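Local atomic coordinates of SnoaL-like domain-containing protein (Xanthomonas campestris pv. campestris, PDB entry 3G8Z), a protein that is of unknown function but has the cystatin-like fold of SnoaL-like proteins and may bind a small ligand in its central pocket. Residues K27-A32 / G118-R123. Residues are numbered along the deposited sequence; the frame is centred on the assembly and turned at random.
Sequences KSYITA and GVDLLR. With GOL (glycerol), chain E.
Tyr29 of helix 27-32 meets Leu122 of strand 118-123 through its ring, Tyr29 CD2 lying 3.8 Å from Leu122 CD1; the same residue illustrates how one aromatic side chain can belong to a hydrophobic core at its root and to a polar, glycerol-binding end at its hydroxyl. The bond from CA to CB points at the strand, and with chi1 at 170° CG lies opposite the backbone nitrogen, which brings the CD2 and CE2 side of the ring to Leu122 and Asp120. The Leu122 CD2 methyl stands 4.1 Å from Tyr29 CE2, both branches of the leucine thus touching the same flank of the ring. Leu41 and Ile44 of helix 38-44 and Ile129 of strand 128-136 add further apolar neighbours. Farther out, the ring turns its edge to the Asp120 carboxylate, whose plane is inclined 57° to it; Tyr29 CE2 and Asp120 OD2 remain 4.1 Å apart. In the cystatin-like fold of SnoaL-like proteins, a curved sheet wraps around helices and encloses a pocket that in the polyketide cyclases holds the substrate; the glycerol bound between helix 22-35 and strand 112-125, probably from the crystallisation liquor, is consistent with such a site, though the protein's function is unknown. This glycerol links the two polar ends. Tyr29 OH donates to glycerol O2 over 2.7 Å. Glycerol O2 in turn donates to Asp120 OD2 at 2.8 Å. Glycerol O1 donates to Asp120 OD2 as well, at 2.7 Å, and this carboxylate oxygen thus accepts two bonds. Ile30 comes next along the helix. Its CB is not aimed at the strand, but its CG1 branch runs on toward it (chi1 -63°) and brings CD1 to 4.3 Å from Asp120 OD2, a loose apolar neighbour for this oxygen, while Ile86, Ala89 and Tyr92 of strand 85-95 also pack against the isoleucine.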
loop_
_atom_site.group_PDB
_atom_site.type_symbol
_atom_site.label_atom_id
_atom_site.label_comp_id
_atom_site.label_asym_id
_atom_site.label_seq_id
_atom_site.Cartn_x
_atom_site.Cartn_y
_atom_site.Cartn_z
ATOM N N LYS A 27 0.666 -2.622 14.306
ATOM C CA LYS A 27 0.439 -1.556 15.282
ATOM C C LYS A 27 1.587 -1.494 16.267
ATOM O O LYS A 27 1.986 -0.413 16.688
ATOM C CB LYS A 27 -0.888 -1.764 16.021
ATOM C CG LYS A 27 -2.083 -1.430 15.135
ATOM C CD LYS A 27 -3.412 -1.620 15.851
ATOM C CE LYS A 27 -4.557 -1.068 15.031
ATOM N NZ LYS A 27 -5.859 -1.523 15.626
ATOM N N SER A 28 2.120 -2.654 16.636
ATOM C CA SER A 28 3.245 -2.700 17.574
ATOM C C SER A 28 4.473 -2.057 16.946
ATOM O O SER A 28 5.226 -1.323 17.600
ATOM C CB SER A 28 3.529 -4.158 17.977
ATOM O OG SER A 28 4.730 -4.250 18.710
ATOM N N TYR A 29 4.664 -2.352 15.663
ATOM C CA TYR A 29 5.750 -1.798 14.871
ATOM C C TYR A 29 5.684 -0.267 14.800
ATOM O O TYR A 29 6.688 0.418 15.053
ATOM C CB TYR A 29 5.716 -2.421 13.459
ATOM C CG TYR A 29 6.655 -1.762 12.467
ATOM C CD1 TYR A 29 8.001 -2.098 12.439
ATOM C CD2 TYR A 29 6.193 -0.807 11.573
ATOM C CE1 TYR A 29 8.863 -1.503 11.543
ATOM C CE2 TYR A 29 7.047 -0.201 10.675
ATOM C CZ TYR A 29 8.383 -0.567 10.671
ATOM O OH TYR A 29 9.253 0.033 9.797
ATOM N N ILE A 30 4.514 0.268 14.437
ATOM C CA ILE A 30 4.322 1.715 14.358
ATOM C C ILE A 30 4.462 2.378 15.729
ATOM O O ILE A 30 5.138 3.395 15.858
ATOM C CB ILE A 30 2.967 2.089 13.733
ATOM C CG1 ILE A 30 2.885 1.588 12.281
ATOM C CG2 ILE A 30 2.733 3.617 13.795
ATOM C CD1 ILE A 30 3.810 2.324 11.304
ATOM N N THR A 31 3.861 1.813 16.763
ATOM C CA THR A 31 4.020 2.385 18.092
ATOM C C THR A 31 5.505 2.447 18.490
ATOM O O THR A 31 5.970 3.425 19.092
ATOM C CB THR A 31 3.245 1.572 19.105
ATOM O OG1 THR A 31 1.855 1.690 18.801
ATOM C CG2 THR A 31 3.529 2.032 20.543
ATOM N N ALA A 32 6.253 1.414 18.137
ATOM C CA ALA A 32 7.656 1.341 18.540
ATOM C C ALA A 32 8.496 2.383 17.795
ATOM O O ALA A 32 9.355 3.057 18.386
ATOM C CB ALA A 32 8.195 -0.078 18.349
ATOM N N GLY A 118 2.202 9.079 3.424
ATOM C CA GLY A 118 2.950 7.899 2.992
ATOM C C GLY A 118 2.144 6.652 3.230
ATOM O O GLY A 118 1.068 6.701 3.827
ATOM N N VAL A 119 2.664 5.523 2.768
ATOM C CA VAL A 119 2.091 4.223 3.087
ATOM C C VAL A 119 3.249 3.290 3.379
ATOM O O VAL A 119 4.212 3.272 2.635
ATOM C CB VAL A 119 1.258 3.638 1.906
ATOM C CG1 VAL A 119 0.553 2.297 2.300
ATOM C CG2 VAL A 119 0.225 4.649 1.411
ATOM N N ASP A 120 3.169 2.567 4.497
ATOM C CA ASP A 120 4.103 1.486 4.786
ATOM C C ASP A 120 3.423 0.196 4.474
ATOM O O ASP A 120 2.305 -0.029 4.933
ATOM C CB ASP A 120 4.514 1.460 6.242
ATOM C CG ASP A 120 5.476 2.534 6.594
ATOM O OD1 ASP A 120 5.563 3.541 5.832
ATOM O OD2 ASP A 120 6.136 2.385 7.658
ATOM N N LEU A 121 4.075 -0.641 3.675
ATOM C CA LEU A 121 3.584 -1.983 3.410
ATOM C C LEU A 121 4.470 -2.978 4.149
ATOM O O LEU A 121 5.678 -2.998 3.942
ATOM C CB LEU A 121 3.566 -2.302 1.906
ATOM C CG LEU A 121 2.231 -2.135 1.145
ATOM C CD1 LEU A 121 1.208 -3.152 1.610
ATOM C CD2 LEU A 121 1.684 -0.735 1.330
ATOM N N LEU A 122 3.866 -3.790 5.016
ATOM C CA LEU A 122 4.599 -4.791 5.786
ATOM C C LEU A 122 4.099 -6.163 5.418
ATOM O O LEU A 122 2.876 -6.374 5.341
ATOM C CB LEU A 122 4.384 -4.614 7.300
ATOM C CG LEU A 122 4.595 -3.218 7.895
ATOM C CD1 LEU A 122 4.314 -3.237 9.403
ATOM C CD2 LEU A 122 5.973 -2.695 7.608
ATOM N N ARG A 123 5.020 -7.092 5.212
ATOM C CA ARG A 123 4.668 -8.489 5.065
ATOM C C ARG A 123 5.039 -9.183 6.360
ATOM O O ARG A 123 6.145 -9.036 6.832
ATOM C CB ARG A 123 5.405 -9.149 3.905
ATOM C CG ARG A 123 4.886 -10.552 3.645
ATOM C CD ARG A 123 5.276 -11.111 2.274
ATOM N NE ARG A 123 6.694 -11.049 1.998
ATOM C CZ ARG A 123 7.577 -12.019 2.261
ATOM N NH1 ARG A 123 7.217 -13.155 2.844
ATOM N NH2 ARG A 123 8.850 -11.849 1.946
HETATM C C1 GOL E . 8.962 4.694 7.746
HETATM O O1 GOL E . 7.560 4.690 7.599
HETATM C C2 GOL E . 9.349 3.761 8.880
HETATM O O2 GOL E . 8.769 2.490 8.666
HETATM C C3 GOL E . 10.869 3.659 8.945
HETATM O O3 GOL E . 11.390 4.589 9.869
#